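Local coordinates for alpha-l-arabinofuranosidase domain protein (Thermotoga maritima, PDB 4ATW) that hydrolyses terminal non-reducing alpha-L-arabinofuranosides, probably releasing arabinose from arabinose-containing polysaccharides and oligosaccharides in a heat-loving bacterium, at residues Y244-T249 and L299-F304; E337-I342 and N446-P451; K430-Y435 and S477-E482; R256-K261 and Q313-I318; V434-G439 and D455-T460. All blocks are in the same frame, centred on the assembly; numbering follows the deposited sequence.

Interaction 1. Residues Y244-T249 and L299-F304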
# COMPACT_ATOMS: atom_id res chain seq x y z
N TYR A 244 19.02 -10.89 -3.79
CA TYR A 244 19.02 -9.86 -4.84
C TYR A 244 17.88 -9.96 -5.84
O TYR A 244 17.33 -8.94 -6.23
CB TYR A 244 20.33 -9.89 -5.61
CG TYR A 244 21.52 -9.35 -4.84
CD1 TYR A 244 21.54 -8.04 -4.40
CD2 TYR A 244 22.63 -10.14 -4.62
CE1 TYR A 244 22.66 -7.52 -3.76
CE2 TYR A 244 23.75 -9.63 -3.98
CZ TYR A 244 23.76 -8.33 -3.55
OH TYR A 244 24.91 -7.87 -2.92
N GLU A 245 17.55 -11.17 -6.26
CA GLU A 245 16.45 -11.33 -7.20
C GLU A 245 15.25 -10.67 -6.55
O GLU A 245 14.40 -10.14 -7.23
CB GLU A 245 16.13 -12.81 -7.45
CG GLU A 245 17.20 -13.55 -8.20
CD GLU A 245 16.73 -14.91 -8.70
OE1 GLU A 245 15.54 -15.24 -8.52
OE2 GLU A 245 17.56 -15.65 -9.28
N THR A 246 15.19 -10.70 -5.22
CA THR A 246 14.06 -10.09 -4.53
C THR A 246 14.20 -8.58 -4.34
O THR A 246 13.33 -7.83 -4.76
CB THR A 246 13.80 -10.77 -3.15
OG1 THR A 246 13.45 -12.15 -3.37
CG2 THR A 246 12.64 -10.13 -2.44
N VAL A 247 15.27 -8.10 -3.74
CA VAL A 247 15.38 -6.66 -3.55
C VAL A 247 15.49 -5.91 -4.86
O VAL A 247 14.90 -4.86 -5.01
CB VAL A 247 16.59 -6.23 -2.67
CG1 VAL A 247 16.43 -6.77 -1.29
CG2 VAL A 247 17.89 -6.69 -3.28
N SER A 248 16.23 -6.44 -5.82
CA SER A 248 16.41 -5.75 -7.09
C SER A 248 15.13 -5.46 -7.89
O SER A 248 15.13 -4.60 -8.78
CB SER A 248 17.39 -6.51 -7.98
OG SER A 248 16.79 -7.65 -8.57
N THR A 249 14.04 -6.14 -7.56
CA THR A 249 12.82 -5.91 -8.29
C THR A 249 12.18 -4.61 -7.90
O THR A 249 11.10 -4.28 -8.38
CB THR A 249 11.77 -7.01 -8.08
OG1 THR A 249 11.56 -7.18 -6.68
CG2 THR A 249 12.21 -8.31 -8.72
N LEU A 299 13.64 -10.56 6.62
CA LEU A 299 14.35 -9.29 6.40
C LEU A 299 14.58 -8.93 4.93
O LEU A 299 14.50 -7.77 4.56
CB LEU A 299 15.70 -9.30 7.13
CG LEU A 299 16.51 -8.02 6.99
CD1 LEU A 299 15.83 -6.85 7.64
CD2 LEU A 299 17.86 -8.24 7.62
N LYS A 300 14.90 -9.94 4.12
CA LYS A 300 15.11 -9.76 2.69
C LYS A 300 13.91 -8.98 2.16
O LYS A 300 14.08 -7.91 1.56
CB LYS A 300 15.16 -11.11 2.00
CG LYS A 300 15.19 -11.07 0.49
CD LYS A 300 15.19 -12.50 -0.12
CE LYS A 300 13.78 -13.06 -0.40
NZ LYS A 300 12.96 -13.42 0.78
N ASP A 301 12.71 -9.51 2.39
CA ASP A 301 11.48 -8.90 1.93
C ASP A 301 11.26 -7.53 2.52
O ASP A 301 10.78 -6.63 1.83
CB ASP A 301 10.31 -9.80 2.27
CG ASP A 301 10.51 -11.21 1.79
OD1 ASP A 301 10.90 -11.39 0.61
OD2 ASP A 301 10.29 -12.15 2.58
N GLY A 302 11.62 -7.37 3.78
CA GLY A 302 11.46 -6.08 4.43
C GLY A 302 12.29 -4.98 3.76
O GLY A 302 11.88 -3.81 3.71
N ILE A 303 13.47 -5.36 3.28
CA ILE A 303 14.35 -4.41 2.60
C ILE A 303 13.67 -3.99 1.30
O ILE A 303 13.66 -2.81 0.96
CB ILE A 303 15.73 -5.04 2.31
CG1 ILE A 303 16.50 -5.21 3.63
CG2 ILE A 303 16.50 -4.21 1.28
CD1 ILE A 303 16.68 -3.95 4.43
N PHE A 304 13.08 -4.95 0.59
CA PHE A 304 12.38 -4.65 -0.65
C PHE A 304 11.30 -3.62 -0.37
O PHE A 304 11.14 -2.64 -1.10
CB PHE A 304 11.73 -5.91 -1.23
CG PHE A 304 10.69 -5.61 -2.26
CD1 PHE A 304 11.04 -5.38 -3.60
CD2 PHE A 304 9.36 -5.45 -1.88
CE1 PHE A 304 10.10 -5.00 -4.53
CE2 PHE A 304 8.42 -5.06 -2.81
CZ PHE A 304 8.79 -4.83 -4.14

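Interaction 2. Residues E337-I342 and N446-P451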
# COMPACT_ATOMS: atom_id res chain seq x y z
N GLU A 337 -2.35 -14.48 15.80
CA GLU A 337 -2.58 -15.79 16.37
C GLU A 337 -3.64 -15.56 17.45
O GLU A 337 -3.78 -14.45 17.95
CB GLU A 337 -1.31 -16.33 16.98
CG GLU A 337 -1.15 -17.79 16.73
CD GLU A 337 -0.73 -18.08 15.31
OE1 GLU A 337 0.31 -17.54 14.87
OE2 GLU A 337 -1.45 -18.85 14.64
N LYS A 338 -4.41 -16.60 17.76
CA LYS A 338 -5.48 -16.57 18.75
C LYS A 338 -5.08 -15.86 20.04
O LYS A 338 -5.94 -15.27 20.71
CB LYS A 338 -5.89 -18.00 19.07
CG LYS A 338 -4.71 -18.98 18.91
CD LYS A 338 -4.83 -20.28 19.73
CE LYS A 338 -4.63 -20.04 21.22
NZ LYS A 338 -4.75 -21.29 22.02
N ASP A 339 -3.79 -15.90 20.38
CA ASP A 339 -3.26 -15.31 21.61
C ASP A 339 -2.13 -14.25 21.49
O ASP A 339 -1.52 -13.87 22.49
CB ASP A 339 -2.74 -16.43 22.52
CG ASP A 339 -1.65 -17.24 21.86
OD1 ASP A 339 -0.99 -16.73 20.94
OD2 ASP A 339 -1.42 -18.39 22.28
N GLY A 340 -1.84 -13.78 20.28
CA GLY A 340 -0.78 -12.81 20.16
C GLY A 340 -0.67 -12.15 18.81
O GLY A 340 -1.51 -12.29 17.93
N LEU A 341 0.43 -11.44 18.68
CA LEU A 341 0.74 -10.68 17.49
C LEU A 341 2.21 -10.95 17.24
O LEU A 341 2.86 -11.57 18.07
CB LEU A 341 0.95 -9.25 17.91
CG LEU A 341 0.44 -8.15 17.03
CD1 LEU A 341 -0.95 -8.51 16.55
CD2 LEU A 341 0.45 -6.87 17.84
N ILE A 342 2.72 -10.47 16.11
CA ILE A 342 4.12 -10.58 15.67
C ILE A 342 4.23 -9.68 14.45
O ILE A 342 3.39 -9.71 13.54
CB ILE A 342 4.33 -12.10 15.25
CG1 ILE A 342 5.70 -12.31 14.62
CG2 ILE A 342 3.30 -12.55 14.30
CD1 ILE A 342 5.90 -11.77 13.23
N ASN A 446 10.86 -12.20 12.81
CA ASN A 446 10.39 -12.16 14.19
C ASN A 446 9.44 -13.29 14.48
O ASN A 446 8.68 -13.69 13.61
CB ASN A 446 9.67 -10.84 14.49
CG ASN A 446 10.61 -9.66 14.42
OD1 ASN A 446 10.23 -8.52 14.72
ND2 ASN A 446 11.85 -9.92 14.04
N THR A 447 9.50 -13.81 15.70
CA THR A 447 8.62 -14.90 16.09
C THR A 447 7.80 -14.50 17.29
O THR A 447 7.91 -13.36 17.77
CB THR A 447 9.40 -16.16 16.44
OG1 THR A 447 10.24 -15.91 17.59
CG2 THR A 447 10.26 -16.56 15.26
N MET A 448 6.97 -15.42 17.77
CA MET A 448 6.15 -15.14 18.93
C MET A 448 7.07 -14.95 20.17
O MET A 448 6.79 -14.13 21.05
CB MET A 448 5.18 -16.29 19.14
CG MET A 448 3.99 -15.94 20.02
SD MET A 448 2.88 -14.75 19.27
CE MET A 448 1.80 -15.87 18.31
N GLU A 449 8.18 -15.69 20.20
CA GLU A 449 9.15 -15.60 21.31
C GLU A 449 10.30 -14.62 21.11
O GLU A 449 10.98 -14.25 22.07
CB GLU A 449 9.74 -16.99 21.60
CG GLU A 449 8.90 -17.83 22.55
CD GLU A 449 9.74 -18.51 23.63
OE1 GLU A 449 10.39 -17.79 24.42
OE2 GLU A 449 9.76 -19.75 23.68
N ASN A 450 10.52 -14.21 19.86
CA ASN A 450 11.57 -13.25 19.50
C ASN A 450 10.97 -12.12 18.69
O ASN A 450 11.36 -11.90 17.56
CB ASN A 450 12.64 -13.92 18.65
CG ASN A 450 13.57 -14.76 19.45
OD1 ASN A 450 14.32 -14.23 20.28
ND2 ASN A 450 13.54 -16.07 19.23
N PRO A 451 10.02 -11.38 19.27
CA PRO A 451 9.37 -10.28 18.57
C PRO A 451 10.30 -9.14 18.25
O PRO A 451 9.83 -8.05 17.91
CB PRO A 451 8.29 -9.87 19.54
CG PRO A 451 9.02 -10.00 20.84
CD PRO A 451 9.65 -11.36 20.70

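Interaction 3. Residues K430-Y435 and S477-E482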
# COMPACT_ATOMS: atom_id res chain seq x y z
N LYS A 430 25.26 19.73 13.98
CA LYS A 430 24.12 19.40 14.84
C LYS A 430 24.33 17.99 15.41
O LYS A 430 25.28 17.29 15.04
CB LYS A 430 22.81 19.45 14.06
CG LYS A 430 22.93 20.05 12.67
CD LYS A 430 22.97 21.57 12.67
CE LYS A 430 21.58 22.14 12.72
NZ LYS A 430 21.61 23.57 12.32
N LYS A 431 23.44 17.58 16.30
CA LYS A 431 23.55 16.27 16.91
C LYS A 431 22.37 15.42 16.49
O LYS A 431 21.50 15.10 17.29
CB LYS A 431 23.58 16.41 18.44
CG LYS A 431 24.34 15.30 19.15
CD LYS A 431 25.85 15.47 18.98
CE LYS A 431 26.36 16.75 19.65
NZ LYS A 431 27.74 17.11 19.22
N ALA A 432 22.35 15.05 15.21
CA ALA A 432 21.28 14.22 14.67
C ALA A 432 21.26 12.78 15.22
O ALA A 432 22.27 12.27 15.73
CB ALA A 432 21.40 14.18 13.16
N THR A 433 20.11 12.11 15.11
CA THR A 433 19.96 10.74 15.56
C THR A 433 19.54 9.85 14.38
O THR A 433 18.67 10.24 13.60
CB THR A 433 18.92 10.67 16.71
OG1 THR A 433 18.28 9.39 16.71
CG2 THR A 433 17.90 11.83 16.60
N VAL A 434 20.15 8.67 14.21
CA VAL A 434 19.79 7.81 13.08
C VAL A 434 19.08 6.54 13.46
O VAL A 434 19.58 5.75 14.28
CB VAL A 434 21.02 7.38 12.20
CG1 VAL A 434 21.95 8.53 11.99
CG2 VAL A 434 21.76 6.17 12.81
N TYR A 435 17.91 6.32 12.85
CA TYR A 435 17.17 5.10 13.13
C TYR A 435 17.41 4.16 12.00
O TYR A 435 17.06 4.47 10.88
CB TYR A 435 15.68 5.36 13.27
CG TYR A 435 15.38 6.51 14.16
CD1 TYR A 435 15.50 7.82 13.69
CD2 TYR A 435 14.98 6.31 15.47
CE1 TYR A 435 15.20 8.91 14.51
CE2 TYR A 435 14.69 7.39 16.31
CZ TYR A 435 14.80 8.70 15.82
OH TYR A 435 14.50 9.78 16.61
N SER A 477 18.11 2.91 6.57
CA SER A 477 18.30 3.88 7.63
C SER A 477 17.73 5.26 7.33
O SER A 477 17.61 5.66 6.19
CB SER A 477 19.80 4.01 7.92
OG SER A 477 20.44 2.74 8.05
N VAL A 478 17.36 5.97 8.38
CA VAL A 478 16.84 7.33 8.23
C VAL A 478 17.61 8.21 9.21
O VAL A 478 17.46 8.10 10.46
CB VAL A 478 15.36 7.45 8.60
CG1 VAL A 478 14.90 8.91 8.42
CG2 VAL A 478 14.55 6.47 7.80
N ILE A 479 18.45 9.08 8.67
CA ILE A 479 19.21 9.99 9.50
C ILE A 479 18.26 11.15 9.73
O ILE A 479 17.86 11.83 8.79
CB ILE A 479 20.50 10.44 8.76
CG1 ILE A 479 21.42 9.24 8.51
CG2 ILE A 479 21.24 11.43 9.60
CD1 ILE A 479 22.67 9.53 7.68
N GLU A 480 17.88 11.36 10.98
CA GLU A 480 16.95 12.44 11.33
C GLU A 480 17.72 13.57 11.97
O GLU A 480 18.10 13.50 13.13
CB GLU A 480 15.90 11.93 12.30
CG GLU A 480 14.76 12.86 12.50
CD GLU A 480 13.64 12.20 13.30
OE1 GLU A 480 12.92 11.35 12.73
OE2 GLU A 480 13.51 12.52 14.51
N VAL A 481 17.88 14.64 11.20
CA VAL A 481 18.66 15.81 11.61
C VAL A 481 17.85 17.09 11.74
O VAL A 481 16.64 17.05 11.71
CB VAL A 481 19.81 16.06 10.57
CG1 VAL A 481 19.21 16.51 9.25
CG2 VAL A 481 20.82 17.11 11.09
N GLU A 482 18.57 18.21 11.86
CA GLU A 482 18.03 19.56 12.00
C GLU A 482 17.16 19.63 13.26
O GLU A 482 16.14 20.33 13.22
CB GLU A 482 17.21 19.95 10.75
CG GLU A 482 17.63 21.25 10.04
CD GLU A 482 17.42 22.48 10.93
OE1 GLU A 482 16.97 22.31 12.08
OE2 GLU A 482 17.70 23.62 10.47
OXT GLU A 482 17.53 18.99 14.27

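Interaction 4. Residues R256-K261 and Q313-I318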
# COMPACT_ATOMS: atom_id res chain seq x y z
N ARG A 256 8.27 -0.28 -14.50
CA ARG A 256 6.89 -0.66 -14.75
C ARG A 256 5.98 0.52 -14.57
O ARG A 256 5.15 0.80 -15.44
CB ARG A 256 6.48 -1.78 -13.82
CG ARG A 256 5.83 -2.92 -14.53
CD ARG A 256 6.82 -3.90 -15.06
NE ARG A 256 6.46 -5.19 -14.51
CZ ARG A 256 7.00 -6.35 -14.87
NH1 ARG A 256 7.94 -6.36 -15.81
NH2 ARG A 256 6.60 -7.48 -14.28
N LEU A 257 6.15 1.23 -13.46
CA LEU A 257 5.34 2.39 -13.17
C LEU A 257 5.55 3.45 -14.23
O LEU A 257 4.57 4.01 -14.77
CB LEU A 257 5.68 2.91 -11.78
CG LEU A 257 5.27 1.95 -10.63
CD1 LEU A 257 5.84 2.36 -9.30
CD2 LEU A 257 3.74 1.91 -10.54
N ILE A 258 6.81 3.73 -14.59
CA ILE A 258 7.02 4.76 -15.61
C ILE A 258 6.42 4.32 -16.93
O ILE A 258 6.06 5.15 -17.77
CB ILE A 258 8.51 5.13 -15.82
CG1 ILE A 258 9.14 4.16 -16.79
CG2 ILE A 258 9.25 5.15 -14.50
CD1 ILE A 258 10.62 4.34 -16.91
N GLY A 259 6.31 3.01 -17.10
CA GLY A 259 5.71 2.47 -18.30
C GLY A 259 4.28 2.98 -18.33
O GLY A 259 3.90 3.80 -19.17
N VAL A 260 3.49 2.50 -17.37
CA VAL A 260 2.10 2.91 -17.27
C VAL A 260 1.99 4.41 -17.35
O VAL A 260 1.06 4.92 -17.98
CB VAL A 260 1.51 2.46 -15.95
CG1 VAL A 260 0.09 3.01 -15.77
CG2 VAL A 260 1.51 0.95 -15.90
N LYS A 261 2.93 5.11 -16.72
CA LYS A 261 2.92 6.56 -16.72
C LYS A 261 2.88 7.09 -18.14
O LYS A 261 2.05 7.94 -18.49
CB LYS A 261 4.15 7.11 -16.02
CG LYS A 261 4.03 8.58 -15.67
CD LYS A 261 3.90 9.45 -16.89
CE LYS A 261 4.42 10.85 -16.62
NZ LYS A 261 5.63 11.21 -17.46
N GLN A 313 8.48 7.50 -2.35
CA GLN A 313 8.77 8.77 -1.71
C GLN A 313 9.14 9.76 -2.82
O GLN A 313 8.69 10.92 -2.83
CB GLN A 313 9.87 8.57 -0.66
CG GLN A 313 10.02 9.73 0.32
CD GLN A 313 10.41 9.29 1.75
OE1 GLN A 313 9.62 8.64 2.45
NE2 GLN A 313 11.63 9.68 2.19
N LYS A 314 9.92 9.29 -3.79
CA LYS A 314 10.31 10.21 -4.83
C LYS A 314 9.54 10.16 -6.11
O LYS A 314 9.96 10.77 -7.08
CB LYS A 314 11.82 10.13 -5.14
CG LYS A 314 12.46 8.77 -5.06
CD LYS A 314 13.98 8.93 -5.03
CE LYS A 314 14.71 7.62 -5.25
NZ LYS A 314 16.17 7.89 -5.39
N MET A 315 8.40 9.47 -6.10
CA MET A 315 7.56 9.39 -7.30
C MET A 315 6.10 9.66 -7.01
O MET A 315 5.25 9.56 -7.90
CB MET A 315 7.68 8.00 -7.94
CG MET A 315 8.81 7.88 -8.93
SD MET A 315 9.06 6.20 -9.44
CE MET A 315 7.68 5.98 -10.52
N SER A 316 5.80 10.02 -5.78
CA SER A 316 4.42 10.27 -5.36
C SER A 316 3.69 11.24 -6.27
O SER A 316 2.48 11.42 -6.12
CB SER A 316 4.39 10.81 -3.93
OG SER A 316 5.20 11.97 -3.81
N ASP A 317 4.41 11.88 -7.19
CA ASP A 317 3.77 12.83 -8.09
C ASP A 317 3.01 12.12 -9.19
O ASP A 317 2.03 12.65 -9.69
CB ASP A 317 4.78 13.87 -8.65
CG ASP A 317 5.99 13.24 -9.30
OD1 ASP A 317 6.52 12.26 -8.74
OD2 ASP A 317 6.43 13.74 -10.35
N ILE A 318 3.44 10.91 -9.54
CA ILE A 318 2.71 10.16 -10.55
C ILE A 318 2.00 8.95 -9.92
O ILE A 318 1.05 8.41 -10.49
CB ILE A 318 3.61 9.66 -11.67
CG1 ILE A 318 4.30 8.41 -11.24
CG2 ILE A 318 4.62 10.69 -12.03
CD1 ILE A 318 4.81 7.68 -12.37

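Interaction 5. Residues V434-G439 and D455-T460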
# COMPACT_ATOMS: atom_id res chain seq x y z
N VAL A 434 20.15 8.67 14.21
CA VAL A 434 19.79 7.81 13.08
C VAL A 434 19.08 6.54 13.46
O VAL A 434 19.58 5.75 14.28
CB VAL A 434 21.02 7.38 12.20
CG1 VAL A 434 21.95 8.53 11.99
CG2 VAL A 434 21.76 6.17 12.81
N TYR A 435 17.91 6.32 12.85
CA TYR A 435 17.17 5.10 13.13
C TYR A 435 17.41 4.16 12.00
O TYR A 435 17.06 4.47 10.88
CB TYR A 435 15.68 5.36 13.27
CG TYR A 435 15.38 6.51 14.16
CD1 TYR A 435 15.50 7.82 13.69
CD2 TYR A 435 14.98 6.31 15.47
CE1 TYR A 435 15.20 8.91 14.51
CE2 TYR A 435 14.69 7.39 16.31
CZ TYR A 435 14.80 8.70 15.82
OH TYR A 435 14.50 9.78 16.61
N THR A 436 18.02 3.03 12.29
CA THR A 436 18.31 2.06 11.25
C THR A 436 17.61 0.72 11.51
O THR A 436 17.41 0.30 12.67
CB THR A 436 19.83 1.85 11.12
OG1 THR A 436 20.24 0.80 11.99
CG2 THR A 436 20.57 3.13 11.52
N LEU A 437 17.24 0.05 10.42
CA LEU A 437 16.54 -1.23 10.51
C LEU A 437 17.23 -2.35 9.76
O LEU A 437 17.38 -2.30 8.53
CB LEU A 437 15.10 -1.09 9.99
CG LEU A 437 14.33 -2.35 9.61
CD1 LEU A 437 14.21 -3.29 10.80
CD2 LEU A 437 12.97 -1.93 9.11
N THR A 438 17.64 -3.37 10.51
CA THR A 438 18.31 -4.52 9.91
C THR A 438 18.21 -5.64 10.93
O THR A 438 17.41 -5.54 11.86
CB THR A 438 19.82 -4.22 9.61
OG1 THR A 438 20.36 -5.23 8.73
CG2 THR A 438 20.62 -4.17 10.90
N GLY A 439 19.00 -6.68 10.74
CA GLY A 439 18.99 -7.80 11.66
C GLY A 439 20.08 -8.81 11.38
O GLY A 439 20.89 -8.61 10.48
N ASP A 455 14.50 -5.38 13.91
CA ASP A 455 13.85 -4.21 14.52
C ASP A 455 14.57 -2.89 14.24
O ASP A 455 15.63 -2.87 13.60
CB ASP A 455 13.75 -4.46 16.03
CG ASP A 455 12.54 -3.80 16.65
OD1 ASP A 455 12.00 -2.85 16.05
OD2 ASP A 455 12.13 -4.23 17.75
N ILE A 456 13.98 -1.80 14.71
CA ILE A 456 14.52 -0.45 14.53
C ILE A 456 15.29 -0.05 15.76
O ILE A 456 14.83 -0.28 16.89
CB ILE A 456 13.42 0.59 14.34
CG1 ILE A 456 12.59 0.22 13.11
CG2 ILE A 456 14.03 1.98 14.19
CD1 ILE A 456 11.42 1.15 12.86
N THR A 457 16.44 0.59 15.56
CA THR A 457 17.30 1.03 16.68
C THR A 457 17.92 2.41 16.47
O THR A 457 18.55 2.68 15.44
CB THR A 457 18.43 0.05 16.88
OG1 THR A 457 19.19 -0.02 15.66
CG2 THR A 457 17.86 -1.36 17.22
N SER A 458 17.76 3.28 17.46
CA SER A 458 18.31 4.62 17.35
C SER A 458 19.78 4.62 17.72
O SER A 458 20.32 3.61 18.17
CB SER A 458 17.62 5.59 18.34
OG SER A 458 17.81 5.19 19.69
N GLU A 459 20.41 5.76 17.53
CA GLU A 459 21.82 5.91 17.83
C GLU A 459 22.09 7.38 17.52
O GLU A 459 21.59 7.90 16.52
CB GLU A 459 22.59 5.01 16.86
CG GLU A 459 24.09 4.95 17.10
CD GLU A 459 24.90 5.29 15.85
OE1 GLU A 459 24.78 6.44 15.38
OE2 GLU A 459 25.65 4.42 15.35
N THR A 460 22.87 8.05 18.37
CA THR A 460 23.14 9.46 18.13
C THR A 460 24.39 9.72 17.33
O THR A 460 25.31 8.90 17.30
CB THR A 460 23.20 10.23 19.44
OG1 THR A 460 22.02 9.92 20.19
CG2 THR A 460 23.23 11.75 19.19

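Interaction 1. Residues Y244-T249 and L299-F304
Val247 and Phe304 bring their CA atoms to 4.6 Å of each other where helix 243-247 comes against helix 299-313. Backbone approach this close places main-chain oxygens next to an aromatic ring: Val247 O lies at the ring edge of Phe304, near its plane, while Thr246 O comes to CD1 of that ring obliquely, at 3.5 Å. Phe304 reaches over because its CG is turned anti to the backbone N (chi1 163°), and its CE1 then meets Thr249 OG1. That hydroxyl has two partners: it gives a hydrogen bond of 2.7 Å to Thr246 O and also bonds with Thr238 OG1.

The two helices follow successive strands, 231-238 and 276-284, of the eight-stranded parallel sheet that forms the (beta/alpha)8 barrel of this glycosidase, and Phe304 also rests on Trp282 and Val284 of the latter strand. Toward the start of helix 299-313, Thr246 lies across the aliphatic part of Lys300 at about a right angle, with its CB 3.6 Å from Lys300 CE. The lysine chain bends at its last two torsions, and NZ forms a salt bridge of 2.9 Å with Asp301 OD1, met from above the carboxylate plane. Asp301 OD2 is paired with Arg287. The side chains of Val247 and Ile303 lie side by side, pointing the same way, with Val247 CG1 3.6 Å from Ile303 CG2.

Interaction 2. Residues E337-I342 and N446-P451
A beta hairpin, strand 334-337 and the weakly bonded strand 340-343 joined by a type I turn from Glu337 to Gly340, meets the methionine of a long loop, Met448. The thioether does most of the touching. With CG anti to the backbone N (chi1 -161°) and bends at the next two torsions, the chain folds over the turn: SD lies 3.4 Å from Leu341 O and 4.2 Å from Gly340 CA, and the methyl CE reaches back to Glu337 CB at 3.4 Å. Asp339 OD1 is a more distant neighbour of the same methyl, at 3.9 Å. Further along the hairpin, Ile342 sends CG1 and CD1 toward the loop backbone, where CD1 meets Asn446 O at 3.4 Å. These contacts between the segments are van der Waals in kind, while the turn and the loop each have bonds of their own; Gly340 O also takes a weak one from Arg50. Leu341 packs on helix 51-58, while Met448 and Ile342 make the contact between hairpin and loop. Within the loop, Thr447 OG1 accepts a bond of 2.8 Å from Asn450 N and a weak one from Glu449 N, which curls the chain just where Met448 projects. The pairing is of a two-residue hairpin turn with an ST motif in the facing loop.

Interaction 3. Residues K430-Y435 and S477-E482
Four backbone hydrogen bonds join Thr433 with Glu480 and Tyr435 with Val478, each pair bonded in both directions. Thr433 N gives to Glu480 O at 3.1 Å and Glu480 N returns to Thr433 O at 3.0 Å; Val478 N to Tyr435 O measures 2.9 Å. This is the pattern of regular antiparallel strands, whose short axes run at 157°. Between the two bonded pairs sits the non-hydrogen-bonded pair Val434 and Ile479, where Val434 CA makes a CA-H...O contact with Val478 O.

Outside the backbone, Glu480 crosses Tyr435 at a slant. Its CG is anti to the backbone N (chi1 -168°) and the chain stays extended, which brings the carboxylate beside the ring with the two planes 49° apart. Glu480 CB meets the ring edge in plane, 3.8 Å from Tyr435 CE1. The carboxylate has its firm partner in His356, bonded through OE1, and the imidazole also stacks on the tyrosine ring, so one histidine contacts both groups and probably helps to fix them. On the opposite face Val434 CG1 and Ile479 CG1 approach to 3.6 Å, their side chains alongside each other. Ala432 CB packs at the same distance from Val481 CB. Near the C-terminus, Lys430 and Glu482 are oppositely charged neighbours, too far apart for a salt bridge.

Strand 475-481 runs between 433-438 and 405-411 in the beta domain. Helix 345-355 covers Tyr435 and Val478 through Leu352, and Cys476, next in line before Ser477, is disulfide-bonded to Cys306 of helix 299-313.

Interaction 4. Residues R256-K261 and Q313-I318
Ile318 reaches toward helix 250-265 and meets Lys261 chiefly through the methyl at the end of its longer branch. Beginning at the backbone, CB lies 4.2 Å from Lys261 CG. The next carbon, CG1, sits in the crowded position between the backbone N and the carbonyl carbon (chi1 81°), and from there a nearly straight second torsion of 162° carries the chain outward. At the tip, the methyl CD1 comes against the lysine, 3.5 Å from Lys261 CG and 3.8 Å from Lys261 CB, with the two side chains at about a right angle. Leu257 O is a looser neighbour of the same methyl, and that oxygen already accepts the helical bond from Lys261 N. Beyond CG the lysine bends away, and its NZ makes a salt bridge with Asp265 of its own helix.

A second point of contact is one turn back along the helix. Met315, bent at its last torsion, lays its methyl CE 3.9 Å from Leu257 CB and more loosely against Ile258 CG2. Met315 and Ile318 work as a pair because the loop folds between them: Ile318 N bonds Met315 O at 2.8 Å, bringing both side chains to the helix. This loop connects helix 299-313 with strand 321-322 of the barrel, and Ile318 pairs by its backbone with Ile277 on the adjoining strand.

The chemistry is that of methyls and methylenes against one another, with the loop's charges spent elsewhere: Lys314 on Asp393 and Asp317 on Lys14. Such a contact is held by shape and by removal of apolar surface from water, without any directional bond across it.

Interaction 5. Residues V434-G439 and D455-T460
The tyrosine ring of Tyr435 meets Ser458 at a slant, neither over a face nor at an edge: Ser458 CB is 4.0 Å from both CD2 and CE2. The other flat group, the carboxylate of Asp455, is turned back on its own strand, where OD1 accepts from Ile456 N on the anti side, 28° out of the carboxylate plane. Both belong to an antiparallel strand pair of the beta domain, in which the short strand 455-457 lines up along 433-438 with the axes at 154°.

Thr436 and Thr457 form the hydrogen-bonded pair at its middle. Thr457 N gives to Thr436 O at 3.1 Å, and Thr436 N returns to Thr457 O at 3.2 Å, the donor standing above the carbonyl plane. The Thr457 hydroxyl, with OG1 between the backbone N and the carbonyl carbon, adds a weak bond to Thr436 O. On the other face Ile456 spans two neighbours: its CG2 lies 3.9 Å from Tyr435 CB, and its CG1 4.2 Å from Leu437 CB. Leu352 of helix 345-355 packs against all three of these residues. Toward Thr438 and Asp455 the strands splay, their CA atoms 6.4 Å apart, and the Thr438 hydroxyl bonds to Phe474 O. At the other end, beyond the short strand, Val434 N gives a single bond to Glu459 O at 2.8 Å with a C=O...N angle of 170°, almost in line with the carbonyl.

Interaction 1 is fully buried and joins helices of the barrel, whereas interaction 4 touches the barrel nearer the surface; they alternate along the chain, with centres about 19 Å apart. Interactions 3 and 5 lie on one sheet and share strand 433-438, which gives its backbone to 475-481 on one side and to 455-457 on the other. Their directional bonding contrasts with the apolar or mixed packing of 1, 2 and 4. Interaction 2 is partly buried, and its loop leads on toward strand 455-457 of interaction 5. One meeting point of barrel and beta domain is Leu299 CD2 of interaction 1, 3.7 Å from Gly439 N of interaction 5.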